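Local coordinates for protein hydratase ChsH1 (Mycobacterium tuberculosis, PDB 4W78) that catalyses, in complex with ChsH2, the hydration of a steroid enoyl-CoA, 3-OPDC-CoA, during degradation of the cholesterol side chain, at residues P87-F92 against W160-F165; K81-G86 against I142-V147; V27-I32 against I45-A50; A65-W70 against E153-M158. All coordinates share one frame; numbering follows the deposited sequence.

Interaction 1: P87-F92 against W160-F165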
loop_
_atom_site.group_PDB
_atom_site.type_symbol
_atom_site.label_atom_id
_atom_site.label_comp_id
_atom_site.label_asym_id
_atom_site.label_seq_id
_atom_site.Cartn_x
_atom_site.Cartn_y
_atom_site.Cartn_z
ATOM N N PRO A 87 8.079 -18.620 19.437
ATOM C CA PRO A 87 8.322 -19.910 20.087
ATOM C C PRO A 87 7.148 -20.880 19.946
ATOM O O PRO A 87 7.378 -22.086 19.821
ATOM C CB PRO A 87 8.508 -19.529 21.555
ATOM C CG PRO A 87 8.946 -18.110 21.525
ATOM C CD PRO A 87 8.353 -17.482 20.332
ATOM N N ILE A 88 5.924 -20.361 19.984
ATOM C CA ILE A 88 4.734 -21.194 19.867
ATOM C C ILE A 88 4.630 -21.802 18.476
ATOM O O ILE A 88 4.372 -23.003 18.334
ATOM C CB ILE A 88 3.463 -20.390 20.184
ATOM C CG1 ILE A 88 3.305 -20.263 21.690
ATOM C CG2 ILE A 88 2.224 -21.057 19.581
ATOM C CD1 ILE A 88 2.965 -21.574 22.364
ATOM N N ILE A 89 4.855 -20.982 17.456
ATOM C CA ILE A 89 4.818 -21.479 16.080
ATOM C C ILE A 89 5.886 -22.551 15.843
ATOM O O ILE A 89 5.607 -23.585 15.240
ATOM C CB ILE A 89 4.971 -20.347 15.042
ATOM C CG1 ILE A 89 3.800 -19.364 15.132
ATOM C CG2 ILE A 89 5.100 -20.930 13.626
ATOM C CD1 ILE A 89 2.420 -19.989 14.982
ATOM N N LYS A 90 7.106 -22.317 16.328
ATOM C CA LYS A 90 8.164 -23.321 16.228
ATOM C C LYS A 90 7.806 -24.633 16.929
ATOM O O LYS A 90 8.010 -25.711 16.378
ATOM C CB LYS A 90 9.482 -22.773 16.789
ATOM C CG LYS A 90 10.668 -23.730 16.674
ATOM C CD LYS A 90 11.046 -23.985 15.222
ATOM C CE LYS A 90 12.481 -24.494 15.094
ATOM N NZ LYS A 90 12.767 -25.678 15.951
ATOM N N LEU A 91 7.287 -24.532 18.148
ATOM C CA LEU A 91 6.862 -25.694 18.917
ATOM C C LEU A 91 5.906 -26.560 18.099
ATOM O O LEU A 91 6.132 -27.759 17.943
ATOM C CB LEU A 91 6.175 -25.242 20.211
ATOM C CG LEU A 91 5.639 -26.315 21.158
ATOM C CD1 LEU A 91 6.790 -27.127 21.748
ATOM C CD2 LEU A 91 4.786 -25.683 22.258
ATOM N N PHE A 92 4.854 -25.941 17.561
ATOM C CA PHE A 92 3.832 -26.700 16.826
ATOM C C PHE A 92 4.263 -27.178 15.443
ATOM O O PHE A 92 3.885 -28.277 15.018
ATOM C CB PHE A 92 2.499 -25.943 16.790
ATOM C CG PHE A 92 1.804 -25.938 18.116
ATOM C CD1 PHE A 92 1.205 -27.096 18.588
ATOM C CD2 PHE A 92 1.796 -24.805 18.916
ATOM C CE1 PHE A 92 0.592 -27.115 19.825
ATOM C CE2 PHE A 92 1.173 -24.817 20.154
ATOM C CZ PHE A 92 0.570 -25.971 20.609
ATOM N N TRP A 160 -7.077 -12.890 19.819
ATOM C CA TRP A 160 -6.750 -13.437 18.500
ATOM C C TRP A 160 -6.633 -14.942 18.651
ATOM O O TRP A 160 -5.919 -15.405 19.529
ATOM C CB TRP A 160 -5.382 -12.886 18.079
ATOM C CG TRP A 160 -4.998 -13.173 16.673
ATOM C CD1 TRP A 160 -4.123 -14.117 16.207
ATOM C CD2 TRP A 160 -5.483 -12.481 15.547
ATOM N NE1 TRP A 160 -4.055 -14.050 14.830
ATOM C CE2 TRP A 160 -4.881 -13.042 14.405
ATOM C CE3 TRP A 160 -6.375 -11.427 15.395
ATOM C CZ2 TRP A 160 -5.154 -12.575 13.125
ATOM C CZ3 TRP A 160 -6.630 -10.970 14.197
ATOM C CH2 TRP A 160 -6.040 -11.532 13.038
ATOM N N ARG A 161 -7.313 -15.713 17.813
ATOM C CA ARG A 161 -7.248 -17.164 17.927
ATOM C C ARG A 161 -6.863 -17.793 16.602
ATOM O O ARG A 161 -7.439 -17.476 15.557
ATOM C CB ARG A 161 -8.582 -17.720 18.406
ATOM C CG ARG A 161 -8.628 -19.212 18.675
ATOM C CD ARG A 161 -10.055 -19.531 19.154
ATOM N NE ARG A 161 -10.311 -20.930 19.473
ATOM C CZ ARG A 161 -11.258 -21.665 18.891
ATOM N NH1 ARG A 161 -12.033 -21.142 17.946
ATOM N NH2 ARG A 161 -11.432 -22.927 19.250
ATOM N N ILE A 162 -5.876 -18.680 16.651
ATOM C CA ILE A 162 -5.467 -19.415 15.467
ATOM C C ILE A 162 -5.512 -20.904 15.732
ATOM O O ILE A 162 -5.538 -21.352 16.886
ATOM C CB ILE A 162 -4.039 -19.038 15.007
ATOM C CG1 ILE A 162 -3.001 -19.503 16.033
ATOM C CG2 ILE A 162 -3.933 -17.545 14.757
ATOM C CD1 ILE A 162 -1.538 -19.349 15.574
ATOM N N LEU A 163 -5.525 -21.666 14.643
ATOM C CA LEU A 163 -5.463 -23.114 14.690
ATOM C C LEU A 163 -4.207 -23.567 13.959
ATOM O O LEU A 163 -4.013 -23.230 12.786
ATOM C CB LEU A 163 -6.700 -23.706 14.006
ATOM C CG LEU A 163 -6.676 -25.211 13.763
ATOM C CD1 LEU A 163 -6.687 -26.004 15.070
ATOM C CD2 LEU A 163 -7.854 -25.598 12.869
ATOM N N LYS A 164 -3.337 -24.290 14.654
ATOM C CA LYS A 164 -2.212 -24.962 14.006
ATOM C C LYS A 164 -2.596 -26.417 13.818
ATOM O O LYS A 164 -2.951 -27.102 14.778
ATOM C CB LYS A 164 -0.952 -24.879 14.869
ATOM C CG LYS A 164 -0.399 -23.476 15.019
ATOM C CD LYS A 164 0.334 -23.049 13.766
ATOM C CE LYS A 164 1.639 -23.811 13.622
ATOM N NZ LYS A 164 2.101 -23.786 12.204
ATOM N N PHE A 165 -2.526 -26.903 12.583
ATOM C CA PHE A 165 -3.089 -28.209 12.283
ATOM C C PHE A 165 -2.161 -29.038 11.407
ATOM O O PHE A 165 -1.278 -28.496 10.741
ATOM C CB PHE A 165 -4.469 -28.056 11.612
ATOM C CG PHE A 165 -4.431 -27.338 10.283
ATOM C CD1 PHE A 165 -4.528 -25.961 10.213
ATOM C CD2 PHE A 165 -4.313 -28.055 9.097
ATOM C CE1 PHE A 165 -4.495 -25.304 8.995
ATOM C CE2 PHE A 165 -4.276 -27.404 7.880
ATOM C CZ PHE A 165 -4.370 -26.036 7.823
#
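I89 and F92 of helix 85-94 lean on I162 and K164 of strand 153-165, a helix-on-sheet contact in this HotDog-clan hydratase. The two short axes run at 28° to one another and come within 9.9 Å, a gap bridged by side chains alone, since no hydrogen bond crosses. The tight part lies round the hydrocarbon chain of K164. That chain leaves with CG anti to its carbonyl carbon, then bends at both chi2 (-77°) and chi3 (-71°), and the two bends lay CD and CE between I89 CD1 and F92 CB. Its CE sits 3.9 Å from F92 CB. The F92 ring itself runs on past the lysine, oblique to K164 CB, toward W140 and the neighbouring strand 139-150; within the helix, I88 CG2 sits at its edge. K164 NZ forms a salt bridge with D93, one residue beyond F92, so helix and strand are joined by charge as well as by packing.

The looser side is the touch between I89, which is partly exposed, and I162: their side chains meet at about a right angle, CD1 to CD1 at 4.1 Å. Farther round the helix P87 and K90 face solvent, and K90 pairs with D94 along its own helix. On the tight side, I89 CD1 lies 3.9 Å from K164 CD, matching the distance from F92 CB to K164 CE.

Interaction 2: K81-G86 against I142-V147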
loop_
_atom_site.group_PDB
_atom_site.type_symbol
_atom_site.label_atom_id
_atom_site.label_comp_id
_atom_site.label_asym_id
_atom_site.label_seq_id
_atom_site.Cartn_x
_atom_site.Cartn_y
_atom_site.Cartn_z
ATOM N N LYS A 81 12.270 -10.313 19.884
ATOM C CA LYS A 81 12.769 -11.523 20.521
ATOM C C LYS A 81 11.925 -11.954 21.710
ATOM O O LYS A 81 12.105 -13.050 22.230
ATOM C CB LYS A 81 14.228 -11.328 20.965
ATOM C CG LYS A 81 15.177 -10.995 19.825
ATOM C CD LYS A 81 16.627 -10.929 20.290
ATOM C CE LYS A 81 16.894 -9.692 21.101
ATOM N NZ LYS A 81 16.699 -8.484 20.265
ATOM N N ASP A 82 11.002 -11.105 22.144
ATOM C CA ASP A 82 10.133 -11.480 23.255
ATOM C C ASP A 82 8.684 -11.740 22.892
ATOM O O ASP A 82 7.836 -11.858 23.776
ATOM C CB ASP A 82 10.206 -10.462 24.375
ATOM C CG ASP A 82 9.766 -9.082 23.976
ATOM O OD1 ASP A 82 9.438 -8.835 22.799
ATOM O OD2 ASP A 82 9.770 -8.227 24.894
ATOM N N ASP A 83 8.408 -11.821 21.601
ATOM C CA ASP A 83 7.072 -12.113 21.113
ATOM C C ASP A 83 6.814 -13.595 21.390
ATOM O O ASP A 83 7.583 -14.455 20.967
ATOM C CB ASP A 83 7.038 -11.807 19.619
ATOM C CG ASP A 83 5.701 -12.110 18.977
ATOM O OD1 ASP A 83 4.738 -12.463 19.687
ATOM O OD2 ASP A 83 5.620 -11.976 17.740
ATOM N N PRO A 84 5.745 -13.905 22.130
ATOM C CA PRO A 84 5.543 -15.318 22.464
ATOM C C PRO A 84 5.096 -16.166 21.276
ATOM O O PRO A 84 5.149 -17.388 21.392
ATOM C CB PRO A 84 4.442 -15.270 23.537
ATOM C CG PRO A 84 3.711 -13.996 23.257
ATOM C CD PRO A 84 4.785 -13.029 22.818
ATOM N N LEU A 85 4.685 -15.541 20.175
ATOM C CA LEU A 85 4.151 -16.291 19.035
ATOM C C LEU A 85 5.241 -17.060 18.297
ATOM O O LEU A 85 5.017 -18.176 17.857
ATOM C CB LEU A 85 3.378 -15.383 18.080
ATOM C CG LEU A 85 2.565 -16.078 16.978
ATOM C CD1 LEU A 85 1.694 -17.198 17.546
ATOM C CD2 LEU A 85 1.703 -15.058 16.266
ATOM N N GLY A 86 6.418 -16.458 18.174
ATOM C CA GLY A 86 7.559 -17.134 17.567
ATOM C C GLY A 86 7.827 -18.522 18.121
ATOM O O GLY A 86 7.828 -19.504 17.376
ATOM N N ILE A 142 -4.642 -21.763 19.566
ATOM C CA ILE A 142 -3.764 -20.865 20.319
ATOM C C ILE A 142 -4.403 -19.483 20.375
ATOM O O ILE A 142 -4.684 -18.876 19.335
ATOM C CB ILE A 142 -2.399 -20.748 19.643
ATOM C CG1 ILE A 142 -1.687 -22.099 19.675
ATOM C CG2 ILE A 142 -1.543 -19.692 20.344
ATOM C CD1 ILE A 142 -1.172 -22.526 18.331
ATOM N N ASN A 143 -4.659 -19.002 21.590
ATOM C CA ASN A 143 -5.173 -17.658 21.820
ATOM C C ASN A 143 -4.096 -16.694 22.265
ATOM O O ASN A 143 -3.151 -17.080 22.980
ATOM C CB ASN A 143 -6.255 -17.692 22.896
ATOM C CG ASN A 143 -7.483 -18.459 22.455
ATOM O OD1 ASN A 143 -8.420 -17.884 21.910
ATOM N ND2 ASN A 143 -7.470 -19.765 22.668
ATOM N N GLN A 144 -4.227 -15.446 21.843
ATOM C CA GLN A 144 -3.350 -14.369 22.318
ATOM C C GLN A 144 -4.182 -13.184 22.760
ATOM O O GLN A 144 -5.223 -12.895 22.151
ATOM C CB GLN A 144 -2.415 -13.913 21.210
ATOM C CG GLN A 144 -1.281 -14.857 20.872
ATOM C CD GLN A 144 -0.402 -14.266 19.790
ATOM O OE1 GLN A 144 -0.639 -14.470 18.598
ATOM N NE2 GLN A 144 0.596 -13.497 20.198
ATOM N N HIS A 145 -3.743 -12.488 23.809
ATOM C CA HIS A 145 -4.339 -11.216 24.196
ATOM C C HIS A 145 -3.352 -10.108 23.846
ATOM O O HIS A 145 -2.229 -10.066 24.367
ATOM C CB HIS A 145 -4.675 -11.168 25.688
ATOM C CG HIS A 145 -5.450 -9.946 26.099
ATOM N ND1 HIS A 145 -5.404 -9.432 27.371
ATOM C CD2 HIS A 145 -6.286 -9.136 25.411
ATOM C CE1 HIS A 145 -6.175 -8.368 27.465
ATOM N NE2 HIS A 145 -6.728 -8.169 26.288
ATOM N N ILE A 146 -3.764 -9.251 22.930
ATOM C CA ILE A 146 -2.959 -8.127 22.466
ATOM C C ILE A 146 -3.518 -6.872 23.092
ATOM O O ILE A 146 -4.740 -6.689 23.138
ATOM C CB ILE A 146 -3.136 -7.975 20.948
ATOM C CG1 ILE A 146 -2.814 -9.276 20.209
ATOM C CG2 ILE A 146 -2.389 -6.749 20.406
ATOM C CD1 ILE A 146 -1.588 -9.948 20.632
ATOM N N VAL A 147 -2.640 -5.998 23.570
ATOM C CA VAL A 147 -3.070 -4.709 24.104
ATOM C C VAL A 147 -2.291 -3.582 23.423
ATOM O O VAL A 147 -1.068 -3.674 23.268
ATOM C CB VAL A 147 -2.895 -4.631 25.632
ATOM C CG1 VAL A 147 -3.327 -3.279 26.162
ATOM C CG2 VAL A 147 -3.687 -5.757 26.329
HETATM O O HOH W 1 2.250 -12.046 18.908
#
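A water-mediated polar contact beside a small apolar one joins the N-terminal end of helix 85-94 to Q144 of strand 139-150, with L85 and D83 on the helix side, within the helix-on-sheet layer of this HotDog-clan fold. Q144 is extended beyond CG (chi2 -178°) and reaches straight off the sheet. Its amide splits the work between its two ends. NE2 donates to a water at 2.6 Å, and the same water donates a hydrogen bond to D83 OD1, again at 2.6 Å; no direct hydrogen bond links the two side chains, whose D83 OD1 and Q144 NE2 stand 4.3 Å apart. OE1 turns instead to the leucine, whose side chain crosses that of Q144 at about a right angle, and lies 3.4 Å from L85 CD2 and 3.7 Å from L85 CD1. P84 CG approaches NE2 more loosely, at 4.4 Å.

D83 serves two structures at once. Besides taking the water, OD1 accepts from L85 N in a nearly straight capping bond at the turn that leads into the helix, while its second oxygen, OD2, forms a salt bridge with R79. With both oxygens occupied, the carboxylate should have little freedom to rotate, and the water bridge is held in place from the helix side. The capping N-H approaches from well above the carboxylate plane, 67° out of it, with L85 N 3.1 Å from D83 OD1.

Interaction 3: V27-I32 against I45-A50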
loop_
_atom_site.group_PDB
_atom_site.type_symbol
_atom_site.label_atom_id
_atom_site.label_comp_id
_atom_site.label_asym_id
_atom_site.label_seq_id
_atom_site.Cartn_x
_atom_site.Cartn_y
_atom_site.Cartn_z
ATOM N N VAL A 27 -0.201 7.631 14.570
ATOM C CA VAL A 27 -1.447 7.720 13.803
ATOM C C VAL A 27 -1.316 8.935 12.896
ATOM O O VAL A 27 -0.840 9.999 13.330
ATOM C CB VAL A 27 -2.641 7.888 14.756
ATOM C CG1 VAL A 27 -3.949 8.117 13.974
ATOM C CG2 VAL A 27 -2.746 6.662 15.679
ATOM N N ASN A 28 -1.684 8.787 11.625
ATOM C CA ASN A 28 -1.421 9.865 10.676
ATOM C C ASN A 28 -2.424 9.903 9.536
ATOM O O ASN A 28 -2.933 8.862 9.114
ATOM C CB ASN A 28 0.009 9.762 10.125
ATOM C CG ASN A 28 0.223 8.536 9.293
ATOM O OD1 ASN A 28 -0.006 8.549 8.083
ATOM N ND2 ASN A 28 0.692 7.463 9.928
ATOM N N GLN A 29 -2.700 11.114 9.065
ATOM C CA GLN A 29 -3.680 11.328 8.008
ATOM C C GLN A 29 -3.368 10.610 6.674
ATOM O O GLN A 29 -4.289 10.066 6.069
ATOM C CB GLN A 29 -3.943 12.825 7.784
ATOM C CG GLN A 29 -5.217 13.064 6.974
ATOM C CD GLN A 29 -6.454 12.646 7.753
ATOM O OE1 GLN A 29 -6.577 12.989 8.930
ATOM N NE2 GLN A 29 -7.368 11.901 7.111
ATOM N N PRO A 30 -2.097 10.616 6.205
ATOM C CA PRO A 30 -1.835 9.946 4.923
ATOM C C PRO A 30 -2.227 8.475 4.940
ATOM O O PRO A 30 -2.836 8.000 3.971
ATOM C CB PRO A 30 -0.318 10.135 4.725
ATOM C CG PRO A 30 -0.045 11.447 5.430
ATOM C CD PRO A 30 -0.910 11.365 6.675
ATOM N N MET A 31 -1.933 7.775 6.029
ATOM C CA MET A 31 -2.333 6.369 6.123
ATOM C C MET A 31 -3.831 6.169 6.359
ATOM O O MET A 31 -4.392 5.220 5.842
ATOM C CB MET A 31 -1.507 5.646 7.178
ATOM C CG MET A 31 -0.096 5.461 6.725
ATOM S SD MET A 31 0.978 4.661 7.916
ATOM C CE MET A 31 -0.011 3.238 8.382
ATOM N N ILE A 32 -4.482 7.065 7.094
ATOM C CA ILE A 32 -5.929 7.043 7.196
ATOM C C ILE A 32 -6.520 7.212 5.801
ATOM O O ILE A 32 -7.453 6.480 5.425
ATOM C CB ILE A 32 -6.452 8.161 8.112
ATOM C CG1 ILE A 32 -6.025 7.893 9.566
ATOM C CG2 ILE A 32 -7.980 8.291 7.989
ATOM C CD1 ILE A 32 -6.351 9.044 10.496
ATOM N N ILE A 45 -15.870 11.722 9.497
ATOM C CA ILE A 45 -15.085 12.008 10.688
ATOM C C ILE A 45 -13.615 11.609 10.537
ATOM O O ILE A 45 -12.780 12.043 11.324
ATOM C CB ILE A 45 -15.667 11.355 11.956
ATOM C CG1 ILE A 45 -15.427 9.839 11.953
ATOM C CG2 ILE A 45 -17.162 11.698 12.104
ATOM C CD1 ILE A 45 -15.970 9.144 13.209
ATOM N N TYR A 46 -13.300 10.799 9.522
ATOM C CA TYR A 46 -11.916 10.359 9.317
ATOM C C TYR A 46 -11.130 11.325 8.442
ATOM O O TYR A 46 -9.903 11.193 8.311
ATOM C CB TYR A 46 -11.888 8.967 8.680
ATOM C CG TYR A 46 -12.664 7.899 9.431
ATOM C CD1 TYR A 46 -12.666 7.850 10.821
ATOM C CD2 TYR A 46 -13.399 6.944 8.741
ATOM C CE1 TYR A 46 -13.394 6.875 11.507
ATOM C CE2 TYR A 46 -14.108 5.959 9.411
ATOM C CZ TYR A 46 -14.105 5.930 10.791
ATOM O OH TYR A 46 -14.825 4.954 11.456
ATOM N N VAL A 47 -11.825 12.295 7.844
ATOM C CA VAL A 47 -11.206 13.174 6.853
ATOM C C VAL A 47 -11.577 14.651 6.977
ATOM O O VAL A 47 -11.025 15.476 6.254
ATOM C CB VAL A 47 -11.544 12.718 5.409
ATOM C CG1 VAL A 47 -10.942 11.333 5.124
ATOM C CG2 VAL A 47 -13.049 12.686 5.200
ATOM N N ASP A 48 -12.509 14.984 7.868
ATOM C CA ASP A 48 -13.049 16.353 7.966
ATOM C C ASP A 48 -13.159 16.737 9.439
ATOM O O ASP A 48 -13.961 16.157 10.172
ATOM C CB ASP A 48 -14.415 16.424 7.242
ATOM C CG ASP A 48 -15.180 17.750 7.463
ATOM O OD1 ASP A 48 -14.675 18.705 8.088
ATOM O OD2 ASP A 48 -16.323 17.830 6.979
ATOM N N ASP A 49 -12.341 17.704 9.862
ATOM C CA ASP A 49 -12.324 18.183 11.250
ATOM C C ASP A 49 -13.702 18.656 11.717
ATOM O O ASP A 49 -14.121 18.333 12.818
ATOM C CB ASP A 49 -11.320 19.335 11.440
ATOM C CG ASP A 49 -9.874 18.861 11.601
ATOM O OD1 ASP A 49 -9.632 17.726 12.062
ATOM O OD2 ASP A 49 -8.962 19.653 11.281
ATOM N N ALA A 50 -14.392 19.432 10.885
ATOM C CA ALA A 50 -15.708 19.941 11.262
ATOM C C ALA A 50 -16.703 18.807 11.491
ATOM O O ALA A 50 -17.463 18.833 12.457
ATOM C CB ALA A 50 -16.233 20.917 10.218
#
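Q29 and I32, one turn apart at the start of helix 29-39, meet Y46, at the end of a short 3-10 segment, and V47 just after it, ahead of helix 49-54, joining the starts of two successive helices of this HotDog-clan chain. Both helix starts are capped: N28 is the N-cap of the first, its OD1 accepting from M31 N, and D48 is the N-cap of the second, with a weaker bond to A50 N.

The contact centres on the carbonyl oxygen of Y46. Q29 turns its amide squarely to it: NE2 donates to Y46 O at 2.9 Å with an N-H···O angle of 171°, the oxygen lying in the plane of the glutamine amide and the nitrogen in the plane of the carbonyl. The bend at chi2 (67°) swings the amide of Q29 across to that oxygen. NE2 also donates to N33 OD1, so its rotation is fixed from two directions, and V47 CG1 rests 4.1 Å from Q29 NE2.

I32 comes in beside this bond with its branch methyl. Its side chain crosses that of Y46 at about a right angle, and the tyrosine ring leads away toward V36 and D41, leaving its CB to do the touching at 4.0 Å from I32 CG2. Q60 of the ChsH2 chain packs on Y46 as well. The same I32 CG2 also lies against the tyrosine backbone, 3.5 Å from Y46 O.

Interaction 4: A65-W70 against E153-M158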
loop_
_atom_site.group_PDB
_atom_site.type_symbol
_atom_site.label_atom_id
_atom_site.label_comp_id
_atom_site.label_asym_id
_atom_site.label_seq_id
_atom_site.Cartn_x
_atom_site.Cartn_y
_atom_site.Cartn_z
ATOM N N ALA A 65 -11.015 0.438 13.470
ATOM C CA ALA A 65 -10.546 -0.795 12.836
ATOM C C ALA A 65 -9.139 -0.691 12.243
ATOM O O ALA A 65 -8.605 -1.684 11.770
ATOM C CB ALA A 65 -11.532 -1.251 11.759
ATOM N N MET A 66 -8.554 0.509 12.248
ATOM C CA MET A 66 -7.138 0.655 11.880
ATOM C C MET A 66 -6.142 0.332 12.993
ATOM O O MET A 66 -4.930 0.390 12.754
ATOM C CB MET A 66 -6.839 2.074 11.359
ATOM C CG MET A 66 -7.334 2.325 9.947
ATOM S SD MET A 66 -6.646 3.852 9.264
ATOM C CE MET A 66 -4.988 3.326 8.825
ATOM N N ILE A 67 -6.603 -0.037 14.190
ATOM C CA ILE A 67 -5.669 -0.187 15.318
ATOM C C ILE A 67 -4.505 -1.134 15.013
ATOM O O ILE A 67 -3.357 -0.799 15.277
ATOM C CB ILE A 67 -6.362 -0.549 16.656
ATOM C CG1 ILE A 67 -5.358 -0.481 17.818
ATOM C CG2 ILE A 67 -7.012 -1.937 16.601
ATOM C CD1 ILE A 67 -4.896 0.929 18.124
ATOM N N GLN A 68 -4.793 -2.269 14.385
ATOM C CA GLN A 68 -3.747 -3.240 14.095
ATOM C C GLN A 68 -2.838 -2.774 12.959
ATOM O O GLN A 68 -1.692 -3.213 12.852
ATOM C CB GLN A 68 -4.399 -4.583 13.760
ATOM C CG GLN A 68 -3.480 -5.772 13.734
ATOM C CD GLN A 68 -4.260 -7.085 13.660
ATOM O OE1 GLN A 68 -5.449 -7.125 13.920
ATOM N NE2 GLN A 68 -3.583 -8.152 13.280
ATOM N N VAL A 69 -3.337 -1.881 12.101
ATOM C CA VAL A 69 -2.534 -1.384 10.989
ATOM C C VAL A 69 -1.296 -0.633 11.477
ATOM O O VAL A 69 -0.202 -0.793 10.930
ATOM C CB VAL A 69 -3.386 -0.468 10.069
ATOM C CG1 VAL A 69 -2.571 0.055 8.917
ATOM C CG2 VAL A 69 -4.589 -1.252 9.561
ATOM N N TRP A 70 -1.464 0.160 12.532
ATOM C CA TRP A 70 -0.364 1.008 12.974
ATOM C C TRP A 70 0.850 0.193 13.358
ATOM O O TRP A 70 1.992 0.622 13.119
ATOM C CB TRP A 70 -0.799 1.896 14.148
ATOM C CG TRP A 70 -2.017 2.695 13.823
ATOM C CD1 TRP A 70 -3.233 2.608 14.430
ATOM C CD2 TRP A 70 -2.160 3.665 12.774
ATOM N NE1 TRP A 70 -4.125 3.471 13.834
ATOM C CE2 TRP A 70 -3.489 4.134 12.822
ATOM C CE3 TRP A 70 -1.292 4.189 11.808
ATOM C CZ2 TRP A 70 -3.974 5.087 11.934
ATOM C CZ3 TRP A 70 -1.775 5.137 10.923
ATOM C CH2 TRP A 70 -3.107 5.580 11.000
ATOM N N GLU A 153 -1.521 4.432 28.665
ATOM C CA GLU A 153 -2.975 4.336 28.600
ATOM C C GLU A 153 -3.398 3.241 27.632
ATOM O O GLU A 153 -3.057 3.294 26.452
ATOM C CB GLU A 153 -3.571 5.671 28.138
ATOM C CG GLU A 153 -5.086 5.644 27.902
ATOM C CD GLU A 153 -5.583 6.831 27.090
ATOM O OE1 GLU A 153 -4.746 7.634 26.620
ATOM O OE2 GLU A 153 -6.814 6.962 26.923
ATOM N N ASP A 154 -4.164 2.263 28.112
ATOM C CA ASP A 154 -4.696 1.238 27.216
ATOM C C ASP A 154 -5.749 1.865 26.315
ATOM O O ASP A 154 -6.695 2.498 26.804
ATOM C CB ASP A 154 -5.339 0.085 27.994
ATOM C CG ASP A 154 -4.337 -0.749 28.767
ATOM O OD1 ASP A 154 -3.121 -0.482 28.702
ATOM O OD2 ASP A 154 -4.783 -1.699 29.446
ATOM N N VAL A 155 -5.600 1.691 25.007
ATOM C CA VAL A 155 -6.552 2.289 24.065
ATOM C C VAL A 155 -7.336 1.261 23.252
ATOM O O VAL A 155 -8.378 1.583 22.692
ATOM C CB VAL A 155 -5.887 3.295 23.101
ATOM C CG1 VAL A 155 -5.315 4.485 23.886
ATOM C CG2 VAL A 155 -4.793 2.627 22.270
ATOM N N ALA A 156 -6.829 0.038 23.171
ATOM C CA ALA A 156 -7.533 -1.023 22.446
ATOM C C ALA A 156 -6.977 -2.364 22.865
ATOM O O ALA A 156 -5.887 -2.455 23.428
ATOM C CB ALA A 156 -7.377 -0.853 20.938
ATOM N N GLU A 157 -7.720 -3.423 22.573
ATOM C CA GLU A 157 -7.229 -4.757 22.857
ATOM C C GLU A 157 -7.829 -5.751 21.889
ATOM O O GLU A 157 -8.810 -5.452 21.200
ATOM C CB GLU A 157 -7.438 -5.168 24.320
ATOM C CG GLU A 157 -8.837 -5.294 24.846
ATOM C CD GLU A 157 -8.813 -5.925 26.241
ATOM O OE1 GLU A 157 -9.420 -6.991 26.435
ATOM O OE2 GLU A 157 -8.145 -5.368 27.135
ATOM N N MET A 158 -7.200 -6.910 21.790
ATOM C CA MET A 158 -7.651 -7.927 20.854
ATOM C C MET A 158 -7.446 -9.305 21.434
ATOM O O MET A 158 -6.426 -9.578 22.062
ATOM C CB MET A 158 -6.871 -7.794 19.551
ATOM C CG MET A 158 -7.106 -8.909 18.564
ATOM S SD MET A 158 -6.376 -8.515 16.979
ATOM C CE MET A 158 -4.642 -8.685 17.305
#
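I67 and Q68, consecutive residues of the short, weakly bonded helix 67-70, reach down to V155, A156 and M158 of strand 153-165, again a helix-on-sheet contact. I67 holds CG1 anti to the backbone N (chi1 -172°), which sends that branch straight at the strand. There CG1 meets A156 CB at 3.7 Å, and CD1 folds over the same methyl at 4.2 Å. V155 CG2 touches the same CD1 more loosely, at 4.5 Å. V155 and A156 can both face this way because they form a classic beta bulge opposite W148 on strand 139-150, and W148 touches I67 too. The small alanine probably allows the isoleucine to settle close to the strand.

Q68 and M158 form the second patch. Both are drawn out through chi1 and chi2; Q68 stays extended, whereas M158 makes its only bend at chi3 (72°), which carries CE across the amide of Q68. The two side chains cross at about a right angle. Q68 OE1 lies 3.5 Å from M158 SD and 3.8 Å from M158 CE, and the methyl lies over the face of the amide, M158 CE to Q68 CD at 4.0 Å. Q107 of strand 99-109 touches both side chains, while in the ChsH2 chain L53 packs on Q68 and R28 bonds to V69 O.

With no hydrogen bond between them, the contact between these segments rests on shape and dispersion, and the amide oxygen beside the polarisable thioether probably adds only a mild electrostatic term.

Interactions 1, 2 and 4 share one platform, the antiparallel pair 139-150 and 153-165. Interaction 2 places the start of helix 85-94, with the residues leading into it, and interaction 1 its following turns on these neighbouring strands, which are tied by I162 O to I142 N at 2.9 Å. Interaction 4 continues along the pair, joined to interaction 2 by I146 O and M158 N at 2.8 Å, and meets interaction 1 where W160 CZ3 lies 4.0 Å from Q68 OE1. Interaction 3 stands off the sheet, its centre 36 Å from that of interaction 1, yet it reaches interaction 4 through W70, whose CZ3 is 3.6 Å from M31 CE. Interactions 1, 3 and 4 touch the ChsH2 chain; interaction 2 touches no other chain of the assembly.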